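Local coordinates for protein TetR family transcriptional regulator (PDB 3NRG) that probably acts as a DNA-binding transcription factor of the TetR family, recognising a regulatory DNA region through a helix-turn-helix, at residues 5-10 with 51-56; 90-95 with 202-207; 137-142 with 155-160. All coordinates share one frame; numbering follows the deposited sequence.

In the fold
The chain's regular structure is mainly helix, with no strand, and the three contacts follow its division into an N-terminal DNA-binding part and a larger C-terminal part. Interaction 1 comes first along the chain and packs helix 5-8 on the loop before helix 57-78. Its centre lies about 41 Å from that of interaction 2 and about 43 Å from that of interaction 3, on the opposite side of the chain's centre. Interactions 2 and 3 have their centres about 16 Å apart and touch through Tyr90 and Tyr137. Interaction 2 joins helices 87-104 and 196-214; interaction 3, between helices 124-147 and 157-179, falls within the sequence that interaction 2 spans. Both thus belong to the C-terminal helical domain.

Interaction 1. Residues 5-10 with 51-56; sequences ETFFNL and YQYFAD
Phe7 holds its CG anti to the backbone N (chi1 170°), whereas Tyr53 and Phe54 turn theirs anti to the carbonyl carbon; with these torsions the Phe7 ring meets Phe54 and the Tyr53 ring reaches Leu10. Phe54 CZ sits over the centre of one Phe7 face, 3.7 Å above the plane. The two rings are inclined at 47°, an oblique pairing that is neither a stack nor a T. Tyr53 crosses Phe7 at about a right angle and brings its CB to 3.7 Å from Phe7 CB. Its ring also crosses Leu10, whose CD1 lies 3.6 Å from Tyr53 CE1. At the exposed end of the contact, Thr6 CB rests 3.4 Å from Gln52 O, a van der Waals contact; that carbonyl also makes a hydrogen bond with Thr4 OG1. Phe7 is buried, with Tyr63 meeting it edge-to-face and Leu18 of helix 12-28 also touching it, and an alanine here would probably leave a gap beside Phe54 CZ and strip Tyr63 of its ring partner. The short extra helix 5-8 thus packs on the end of the predicted helix-turn-helix of the TetR-type N-terminal DNA-binding domain.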
loop_
_atom_site.group_PDB
_atom_site.type_symbol
_atom_site.label_atom_id
_atom_site.label_comp_id
_atom_site.label_asym_id
_atom_site.label_seq_id
_atom_site.Cartn_x
_atom_site.Cartn_y
_atom_site.Cartn_z
ATOM N N GLU A 5 -3.298 26.833 -1.433
ATOM C CA GLU A 5 -2.019 27.376 -0.992
ATOM C C GLU A 5 -2.063 27.713 0.502
ATOM O O GLU A 5 -1.023 27.730 1.152
ATOM C CB GLU A 5 -1.636 28.604 -1.827
ATOM C CG GLU A 5 -0.274 28.479 -2.489
ATOM C CD GLU A 5 -0.126 27.323 -3.457
ATOM O OE1 GLU A 5 -0.673 27.411 -4.579
ATOM O OE2 GLU A 5 0.521 26.319 -3.089
ATOM N N THR A 6 -3.286 27.904 1.058
ATOM C CA THR A 6 -3.498 28.153 2.487
ATOM C C THR A 6 -3.073 26.918 3.293
ATOM O O THR A 6 -2.435 27.054 4.336
ATOM C CB THR A 6 -4.970 28.536 2.752
ATOM O OG1 THR A 6 -5.378 29.540 1.817
ATOM C CG2 THR A 6 -5.201 29.028 4.180
ATOM N N PHE A 7 -3.395 25.708 2.773
ATOM C CA PHE A 7 -3.007 24.431 3.382
ATOM C C PHE A 7 -1.498 24.268 3.360
ATOM O O PHE A 7 -0.910 23.886 4.373
ATOM C CB PHE A 7 -3.688 23.249 2.654
ATOM C CG PHE A 7 -3.174 21.876 3.051
ATOM C CD1 PHE A 7 -3.551 21.293 4.259
ATOM C CD2 PHE A 7 -2.329 21.159 2.207
ATOM C CE1 PHE A 7 -3.058 20.036 4.633
ATOM C CE2 PHE A 7 -1.839 19.903 2.582
ATOM C CZ PHE A 7 -2.209 19.348 3.790
ATOM N N PHE A 8 -0.863 24.562 2.206
ATOM C CA PHE A 8 0.587 24.426 2.047
ATOM C C PHE A 8 1.366 25.480 2.826
ATOM O O PHE A 8 2.496 25.217 3.237
ATOM C CB PHE A 8 0.983 24.445 0.563
ATOM C CG PHE A 8 0.470 23.277 -0.247
ATOM C CD1 PHE A 8 0.781 21.968 0.112
ATOM C CD2 PHE A 8 -0.249 23.486 -1.416
ATOM C CE1 PHE A 8 0.317 20.889 -0.645
ATOM C CE2 PHE A 8 -0.689 22.405 -2.187
ATOM C CZ PHE A 8 -0.396 21.114 -1.800
ATOM N N ASN A 9 0.762 26.675 3.040
ATOM C CA ASN A 9 1.414 27.764 3.775
ATOM C C ASN A 9 1.193 27.687 5.295
ATOM O O ASN A 9 1.622 28.587 6.023
ATOM C CB ASN A 9 1.014 29.129 3.215
ATOM C CG ASN A 9 1.708 29.473 1.916
ATOM O OD1 ASN A 9 2.935 29.649 1.858
ATOM N ND2 ASN A 9 0.935 29.629 0.855
ATOM N N LEU A 10 0.570 26.586 5.778
ATOM C CA LEU A 10 0.362 26.353 7.210
ATOM C C LEU A 10 1.700 26.088 7.909
ATOM O O LEU A 10 2.576 25.444 7.320
ATOM C CB LEU A 10 -0.551 25.130 7.429
ATOM C CG LEU A 10 -2.048 25.333 7.286
ATOM C CD1 LEU A 10 -2.761 23.997 7.268
ATOM C CD2 LEU A 10 -2.600 26.201 8.412
ATOM N N TYR A 51 -12.714 23.582 4.199
ATOM C CA TYR A 51 -12.820 24.062 2.824
ATOM C C TYR A 51 -11.837 25.191 2.483
ATOM O O TYR A 51 -11.711 25.569 1.312
ATOM C CB TYR A 51 -14.268 24.428 2.494
ATOM C CG TYR A 51 -15.222 23.281 2.749
ATOM C CD1 TYR A 51 -15.336 22.228 1.843
ATOM C CD2 TYR A 51 -15.962 23.212 3.928
ATOM C CE1 TYR A 51 -16.189 21.155 2.085
ATOM C CE2 TYR A 51 -16.821 22.145 4.179
ATOM C CZ TYR A 51 -16.934 21.117 3.253
ATOM O OH TYR A 51 -17.779 20.060 3.489
ATOM N N GLN A 52 -11.080 25.667 3.490
ATOM C CA GLN A 52 -10.020 26.650 3.286
ATOM C C GLN A 52 -8.708 25.933 2.936
ATOM O O GLN A 52 -7.749 26.579 2.512
ATOM C CB GLN A 52 -9.836 27.513 4.539
ATOM C CG GLN A 52 -10.951 28.530 4.740
ATOM C CD GLN A 52 -10.705 29.416 5.935
ATOM O OE1 GLN A 52 -9.613 29.963 6.125
ATOM N NE2 GLN A 52 -11.734 29.627 6.734
ATOM N N TYR A 53 -8.677 24.586 3.104
ATOM C CA TYR A 53 -7.503 23.763 2.820
ATOM C C TYR A 53 -7.727 22.861 1.605
ATOM O O TYR A 53 -6.792 22.613 0.845
ATOM C CB TYR A 53 -7.115 22.932 4.053
ATOM C CG TYR A 53 -7.017 23.751 5.321
ATOM C CD1 TYR A 53 -6.084 24.777 5.443
ATOM C CD2 TYR A 53 -7.834 23.482 6.412
ATOM C CE1 TYR A 53 -5.996 25.542 6.605
ATOM C CE2 TYR A 53 -7.745 24.228 7.587
ATOM C CZ TYR A 53 -6.821 25.258 7.680
ATOM O OH TYR A 53 -6.731 26.003 8.831
ATOM N N PHE A 54 -8.968 22.370 1.426
ATOM C CA PHE A 54 -9.343 21.511 0.297
ATOM C C PHE A 54 -10.701 21.960 -0.254
ATOM O O PHE A 54 -11.633 22.160 0.521
ATOM C CB PHE A 54 -9.399 20.027 0.730
ATOM C CG PHE A 54 -8.130 19.511 1.368
ATOM C CD1 PHE A 54 -7.091 19.013 0.588
ATOM C CD2 PHE A 54 -7.970 19.524 2.751
ATOM C CE1 PHE A 54 -5.919 18.537 1.180
ATOM C CE2 PHE A 54 -6.792 19.057 3.340
ATOM C CZ PHE A 54 -5.779 18.560 2.551
ATOM N N ALA A 55 -10.812 22.136 -1.589
ATOM C CA ALA A 55 -12.067 22.578 -2.223
ATOM C C ALA A 55 -13.249 21.658 -1.864
ATOM O O ALA A 55 -14.352 22.147 -1.605
ATOM C CB ALA A 55 -11.897 22.659 -3.731
ATOM N N ASP A 56 -13.004 20.334 -1.816
ATOM C CA ASP A 56 -14.012 19.336 -1.444
ATOM C C ASP A 56 -13.341 18.072 -0.868
ATOM O O ASP A 56 -12.114 18.016 -0.781
ATOM C CB ASP A 56 -14.925 18.987 -2.656
ATOM C CG ASP A 56 -14.193 18.547 -3.926
ATOM O OD1 ASP A 56 -12.980 18.235 -3.841
ATOM O OD2 ASP A 56 -14.839 18.495 -4.994
#

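Interaction 2. Residues 90-95 with 202-207; sequences YLRWLL and VIEQVI
Arg92 and Glu204 meet with their flat groups nearly perpendicular, the guanidinium and carboxylate planes standing 89° apart. Glu204 OE2 takes the bond from Arg92 NH1 at 3.1 Å through its anti lone pair, the one pointing away from OE1. The hydrogen bond within this salt bridge is bent, with OE2 tilted out of the guanidinium plane. A second, weak bond runs from Arg92 NH2 to the same OE2, leaving both terminal nitrogens on one oxygen. Glu204 CG lies over one face of the guanidinium, 3.5 Å from Arg92 NH1, which adds contact with the acid's aliphatic stem to the charge pairing. Arg92 reaches this place by bending at chi2 (-93°), while Glu204 runs extended beyond CG. The nearer part of the arginine chain is apolar in its contacts: it crosses Ile207 at about a right angle, with Arg92 CB 3.8 Å from Ile207 CG1.

These residues belong to helices 87-104 and 196-214 of the all-helical TetR C-terminal domain. The segment axes approach to 10.0 Å and run in broadly opposing directions but strongly inclined, 138° apart. On the buried side of the interface, Leu95 slides past Ile203 and Ile207 in the opposite sense. Its CD2 methyl does the touching for all three apolar neighbours: Leu95 CD2 is 3.9 Å from Ile207 CD1 and 4.0 Å from both Ile203 CG2 and Val206 CG1. Ile207 CD1 also reaches the backbone of the facing helix, coming within 3.9 Å of Leu91 C. Phe168 and Leu171 of helix 157-179 continue the packing around Leu95, and Phe138 of helix 124-147 touches Leu91.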
loop_
_atom_site.group_PDB
_atom_site.type_symbol
_atom_site.label_atom_id
_atom_site.label_comp_id
_atom_site.label_asym_id
_atom_site.label_seq_id
_atom_site.Cartn_x
_atom_site.Cartn_y
_atom_site.Cartn_z
ATOM N N TYR A 90 13.962 -12.340 -6.348
ATOM C CA TYR A 90 13.517 -10.958 -6.501
ATOM C C TYR A 90 12.115 -10.770 -5.925
ATOM O O TYR A 90 11.866 -9.774 -5.248
ATOM C CB TYR A 90 13.561 -10.521 -7.982
ATOM C CG TYR A 90 12.873 -9.195 -8.239
ATOM C CD1 TYR A 90 13.428 -8.001 -7.787
ATOM C CD2 TYR A 90 11.659 -9.135 -8.916
ATOM C CE1 TYR A 90 12.777 -6.784 -7.978
ATOM C CE2 TYR A 90 11.006 -7.922 -9.124
ATOM C CZ TYR A 90 11.573 -6.749 -8.660
ATOM O OH TYR A 90 10.935 -5.558 -8.864
ATOM N N LEU A 91 11.197 -11.727 -6.191
ATOM C CA LEU A 91 9.825 -11.677 -5.684
ATOM C C LEU A 91 9.780 -11.684 -4.160
ATOM O O LEU A 91 8.947 -10.992 -3.574
ATOM C CB LEU A 91 8.977 -12.824 -6.260
ATOM C CG LEU A 91 8.507 -12.660 -7.720
ATOM C CD1 LEU A 91 7.888 -13.927 -8.227
ATOM C CD2 LEU A 91 7.518 -11.514 -7.861
ATOM N N ARG A 92 10.708 -12.422 -3.515
ATOM C CA ARG A 92 10.825 -12.453 -2.051
ATOM C C ARG A 92 11.237 -11.068 -1.534
ATOM O O ARG A 92 10.698 -10.605 -0.530
ATOM C CB ARG A 92 11.839 -13.535 -1.605
ATOM C CG ARG A 92 11.864 -13.790 -0.092
ATOM C CD ARG A 92 12.913 -12.945 0.619
ATOM N NE ARG A 92 12.718 -12.938 2.070
ATOM C CZ ARG A 92 13.345 -13.754 2.912
ATOM N NH1 ARG A 92 14.214 -14.650 2.456
ATOM N NH2 ARG A 92 13.112 -13.677 4.215
ATOM N N TRP A 93 12.189 -10.409 -2.231
ATOM C CA TRP A 93 12.631 -9.060 -1.897
ATOM C C TRP A 93 11.470 -8.062 -2.064
ATOM O O TRP A 93 11.231 -7.248 -1.174
ATOM C CB TRP A 93 13.832 -8.654 -2.783
ATOM C CG TRP A 93 14.315 -7.245 -2.556
ATOM C CD1 TRP A 93 15.270 -6.838 -1.672
ATOM C CD2 TRP A 93 13.874 -6.065 -3.247
ATOM N NE1 TRP A 93 15.444 -5.475 -1.756
ATOM C CE2 TRP A 93 14.595 -4.974 -2.711
ATOM C CE3 TRP A 93 12.938 -5.822 -4.271
ATOM C CZ2 TRP A 93 14.397 -3.656 -3.149
ATOM C CZ3 TRP A 93 12.745 -4.520 -4.706
ATOM C CH2 TRP A 93 13.472 -3.455 -4.152
ATOM N N LEU A 94 10.736 -8.149 -3.197
ATOM C CA LEU A 94 9.610 -7.259 -3.500
ATOM C C LEU A 94 8.435 -7.467 -2.523
ATOM O O LEU A 94 7.754 -6.501 -2.159
ATOM C CB LEU A 94 9.150 -7.462 -4.953
ATOM C CG LEU A 94 8.151 -6.435 -5.508
ATOM C CD1 LEU A 94 8.802 -5.033 -5.643
ATOM C CD2 LEU A 94 7.587 -6.903 -6.845
ATOM N N LEU A 95 8.206 -8.720 -2.098
ATOM C CA LEU A 95 7.161 -9.053 -1.125
ATOM C C LEU A 95 7.522 -8.466 0.244
ATOM O O LEU A 95 6.666 -7.880 0.906
ATOM C CB LEU A 95 6.992 -10.587 -1.040
ATOM C CG LEU A 95 5.809 -11.126 -0.224
ATOM C CD1 LEU A 95 4.496 -10.474 -0.641
ATOM C CD2 LEU A 95 5.708 -12.631 -0.366
ATOM N N VAL A 202 7.154 -17.228 6.961
ATOM C CA VAL A 202 5.894 -17.248 6.215
ATOM C C VAL A 202 6.151 -16.699 4.799
ATOM O O VAL A 202 5.759 -17.331 3.814
ATOM C CB VAL A 202 4.772 -16.464 6.953
ATOM C CG1 VAL A 202 3.509 -16.376 6.102
ATOM C CG2 VAL A 202 4.466 -17.093 8.310
ATOM N N ILE A 203 6.875 -15.559 4.702
ATOM C CA ILE A 203 7.252 -14.956 3.421
ATOM C C ILE A 203 8.042 -15.958 2.570
ATOM O O ILE A 203 7.730 -16.127 1.388
ATOM C CB ILE A 203 8.010 -13.613 3.636
ATOM C CG1 ILE A 203 7.060 -12.545 4.241
ATOM C CG2 ILE A 203 8.646 -13.106 2.325
ATOM C CD1 ILE A 203 7.768 -11.403 4.966
ATOM N N GLU A 204 9.005 -16.691 3.196
ATOM C CA GLU A 204 9.796 -17.723 2.511
ATOM C C GLU A 204 8.913 -18.906 2.083
ATOM O O GLU A 204 9.029 -19.374 0.951
ATOM C CB GLU A 204 10.955 -18.205 3.397
ATOM C CG GLU A 204 12.049 -17.167 3.600
ATOM C CD GLU A 204 13.176 -17.577 4.535
ATOM O OE1 GLU A 204 13.100 -18.681 5.125
ATOM O OE2 GLU A 204 14.135 -16.784 4.686
ATOM N N GLN A 205 7.994 -19.353 2.977
ATOM C CA GLN A 205 7.028 -20.424 2.690
ATOM C C GLN A 205 6.151 -20.064 1.481
ATOM O O GLN A 205 5.954 -20.899 0.601
ATOM C CB GLN A 205 6.149 -20.696 3.918
ATOM C CG GLN A 205 6.707 -21.758 4.858
ATOM C CD GLN A 205 6.207 -23.156 4.534
ATOM O OE1 GLN A 205 5.367 -23.368 3.650
ATOM N NE2 GLN A 205 6.664 -24.130 5.293
ATOM N N VAL A 206 5.658 -18.800 1.427
ATOM C CA VAL A 206 4.823 -18.295 0.326
ATOM C C VAL A 206 5.574 -18.363 -1.008
ATOM O O VAL A 206 5.031 -18.873 -1.990
ATOM C CB VAL A 206 4.288 -16.865 0.621
ATOM C CG1 VAL A 206 3.811 -16.178 -0.652
ATOM C CG2 VAL A 206 3.182 -16.899 1.662
ATOM N N ILE A 207 6.831 -17.879 -1.031
ATOM C CA ILE A 207 7.673 -17.905 -2.235
ATOM C C ILE A 207 7.974 -19.352 -2.674
ATOM O O ILE A 207 7.905 -19.648 -3.870
ATOM C CB ILE A 207 8.961 -17.038 -2.045
ATOM C CG1 ILE A 207 8.611 -15.541 -1.775
ATOM C CG2 ILE A 207 9.934 -17.182 -3.227
ATOM C CD1 ILE A 207 7.787 -14.790 -2.918
#

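Interaction 3. Residues 137-142 with 155-160; sequences YFKQLV and LDADTA
Lys139 and Ala157 mark the closest backbone approach, their CA atoms 5.5 Å apart, where helix 124-147 passes the first turn of helix 157-179. These are successive helices of the TetR-like C-terminal domain, and the two segments flank the connection between them, with residues 137-142 wholly helical and residues 155-160 entering their helix at Ala157. The small Ala157 and Ala160 both direct CB toward the neighbouring helix, consistent with the close backbone spacing.

Val142 carries most of the apolar contact, and its CG1 branch does nearly all of the touching. With chi1 at 174°, that methyl is anti to the backbone N and approaches Ala157 CA, Ala160 CB and Leu155 CD2. Val142 CG1 comes within 3.8 Å of Ala160 CB, while Val142 CG2 meets the same alanine methyl at 3.9 Å. Leu155 CD2, from the loop ahead of the helix, lies 3.9 Å from Val142 CG1. Leu164, farther along helix 157-179, also touches Val142, and Phe138 packs onto Ala161 and Leu164.

Lys139 takes the more polar side of the contact. Its fully extended chain lays Lys139 CG 4.1 Å from Ala157 CB and brings Lys139 NZ near Asp158; Lys139 NZ and Asp158 OD2 remain 4.1 Å apart, too far for a salt bridge, although the opposite charges probably still attract.

Asp156 is the N-cap of helix 157-179. Asp156 OD2 accepts Thr159 N at 2.9 Å through the anti lone pair and takes a second bond from Thr159 OG1 at 2.7 Å, which arrives 42° out of the carboxylate plane.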
loop_
_atom_site.group_PDB
_atom_site.type_symbol
_atom_site.label_atom_id
_atom_site.label_comp_id
_atom_site.label_asym_id
_atom_site.label_seq_id
_atom_site.Cartn_x
_atom_site.Cartn_y
_atom_site.Cartn_z
ATOM N N TYR A 137 2.601 -5.605 -13.922
ATOM C CA TYR A 137 4.033 -5.812 -13.672
ATOM C C TYR A 137 4.360 -7.306 -13.491
ATOM O O TYR A 137 5.324 -7.795 -14.085
ATOM C CB TYR A 137 4.504 -4.985 -12.458
ATOM C CG TYR A 137 5.992 -5.097 -12.179
ATOM C CD1 TYR A 137 6.931 -4.558 -13.058
ATOM C CD2 TYR A 137 6.460 -5.690 -11.007
ATOM C CE1 TYR A 137 8.298 -4.656 -12.806
ATOM C CE2 TYR A 137 7.826 -5.776 -10.735
ATOM C CZ TYR A 137 8.743 -5.270 -11.645
ATOM O OH TYR A 137 10.086 -5.351 -11.380
ATOM N N PHE A 138 3.528 -8.038 -12.709
ATOM C CA PHE A 138 3.705 -9.475 -12.502
ATOM C C PHE A 138 3.563 -10.251 -13.803
ATOM O O PHE A 138 4.344 -11.167 -14.050
ATOM C CB PHE A 138 2.727 -10.012 -11.444
ATOM C CG PHE A 138 2.975 -9.503 -10.042
ATOM C CD1 PHE A 138 4.212 -9.676 -9.429
ATOM C CD2 PHE A 138 1.946 -8.946 -9.299
ATOM C CE1 PHE A 138 4.434 -9.224 -8.126
ATOM C CE2 PHE A 138 2.169 -8.492 -7.996
ATOM C CZ PHE A 138 3.410 -8.636 -7.417
ATOM N N LYS A 139 2.595 -9.855 -14.663
ATOM C CA LYS A 139 2.383 -10.490 -15.975
ATOM C C LYS A 139 3.632 -10.340 -16.853
ATOM O O LYS A 139 4.049 -11.301 -17.497
ATOM C CB LYS A 139 1.146 -9.898 -16.674
ATOM C CG LYS A 139 0.640 -10.740 -17.840
ATOM C CD LYS A 139 -0.553 -10.097 -18.523
ATOM C CE LYS A 139 -0.982 -10.877 -19.738
ATOM N NZ LYS A 139 -2.144 -10.247 -20.408
ATOM N N GLN A 140 4.263 -9.148 -16.818
ATOM C CA GLN A 140 5.500 -8.865 -17.553
ATOM C C GLN A 140 6.639 -9.774 -17.054
ATOM O O GLN A 140 7.358 -10.348 -17.870
ATOM C CB GLN A 140 5.880 -7.376 -17.401
ATOM C CG GLN A 140 7.040 -6.922 -18.293
ATOM C CD GLN A 140 7.477 -5.495 -17.994
ATOM O OE1 GLN A 140 6.671 -4.622 -17.632
ATOM N NE2 GLN A 140 8.760 -5.218 -18.183
ATOM N N LEU A 141 6.763 -9.945 -15.710
ATOM C CA LEU A 141 7.796 -10.806 -15.099
ATOM C C LEU A 141 7.598 -12.273 -15.462
ATOM O O LEU A 141 8.577 -12.967 -15.747
ATOM C CB LEU A 141 7.820 -10.652 -13.564
ATOM C CG LEU A 141 8.244 -9.294 -12.999
ATOM C CD1 LEU A 141 8.117 -9.285 -11.499
ATOM C CD2 LEU A 141 9.670 -8.952 -13.382
ATOM N N VAL A 142 6.330 -12.754 -15.440
ATOM C CA VAL A 142 6.005 -14.147 -15.782
ATOM C C VAL A 142 6.275 -14.410 -17.271
ATOM O O VAL A 142 6.868 -15.438 -17.608
ATOM C CB VAL A 142 4.558 -14.544 -15.354
ATOM C CG1 VAL A 142 4.195 -15.938 -15.849
ATOM C CG2 VAL A 142 4.397 -14.460 -13.847
ATOM N N LEU A 155 2.529 -22.452 -19.012
ATOM C CA LEU A 155 1.980 -21.549 -17.995
ATOM C C LEU A 155 1.262 -20.343 -18.606
ATOM O O LEU A 155 1.794 -19.700 -19.515
ATOM C CB LEU A 155 3.102 -21.084 -17.042
ATOM C CG LEU A 155 2.678 -20.319 -15.774
ATOM C CD1 LEU A 155 1.946 -21.218 -14.805
ATOM C CD2 LEU A 155 3.879 -19.710 -15.088
ATOM N N ASP A 156 0.041 -20.048 -18.115
ATOM C CA ASP A 156 -0.709 -18.877 -18.548
ATOM C C ASP A 156 -0.257 -17.682 -17.714
ATOM O O ASP A 156 -0.408 -17.697 -16.488
ATOM C CB ASP A 156 -2.217 -19.108 -18.396
ATOM C CG ASP A 156 -3.057 -17.958 -18.919
ATOM O OD1 ASP A 156 -3.298 -17.909 -20.144
ATOM O OD2 ASP A 156 -3.472 -17.109 -18.103
ATOM N N ALA A 157 0.376 -16.682 -18.369
ATOM C CA ALA A 157 0.936 -15.497 -17.701
ATOM C C ALA A 157 -0.108 -14.714 -16.917
ATOM O O ALA A 157 0.174 -14.277 -15.798
ATOM C CB ALA A 157 1.618 -14.595 -18.717
ATOM N N ASP A 158 -1.316 -14.543 -17.492
ATOM C CA ASP A 158 -2.413 -13.824 -16.843
ATOM C C ASP A 158 -2.831 -14.516 -15.526
ATOM O O ASP A 158 -2.992 -13.846 -14.498
ATOM C CB ASP A 158 -3.608 -13.698 -17.798
ATOM C CG ASP A 158 -4.726 -12.828 -17.266
ATOM O OD1 ASP A 158 -5.467 -13.296 -16.380
ATOM O OD2 ASP A 158 -4.893 -11.699 -17.775
ATOM N N THR A 159 -2.967 -15.857 -15.561
ATOM C CA THR A 159 -3.347 -16.667 -14.403
ATOM C C THR A 159 -2.277 -16.591 -13.300
ATOM O O THR A 159 -2.612 -16.392 -12.131
ATOM C CB THR A 159 -3.643 -18.114 -14.850
ATOM O OG1 THR A 159 -4.642 -18.092 -15.871
ATOM C CG2 THR A 159 -4.104 -18.990 -13.711
ATOM N N ALA A 160 -0.986 -16.735 -13.680
ATOM C CA ALA A 160 0.135 -16.652 -12.737
ATOM C C ALA A 160 0.224 -15.248 -12.109
ATOM O O ALA A 160 0.511 -15.131 -10.915
ATOM C CB ALA A 160 1.438 -16.999 -13.440
#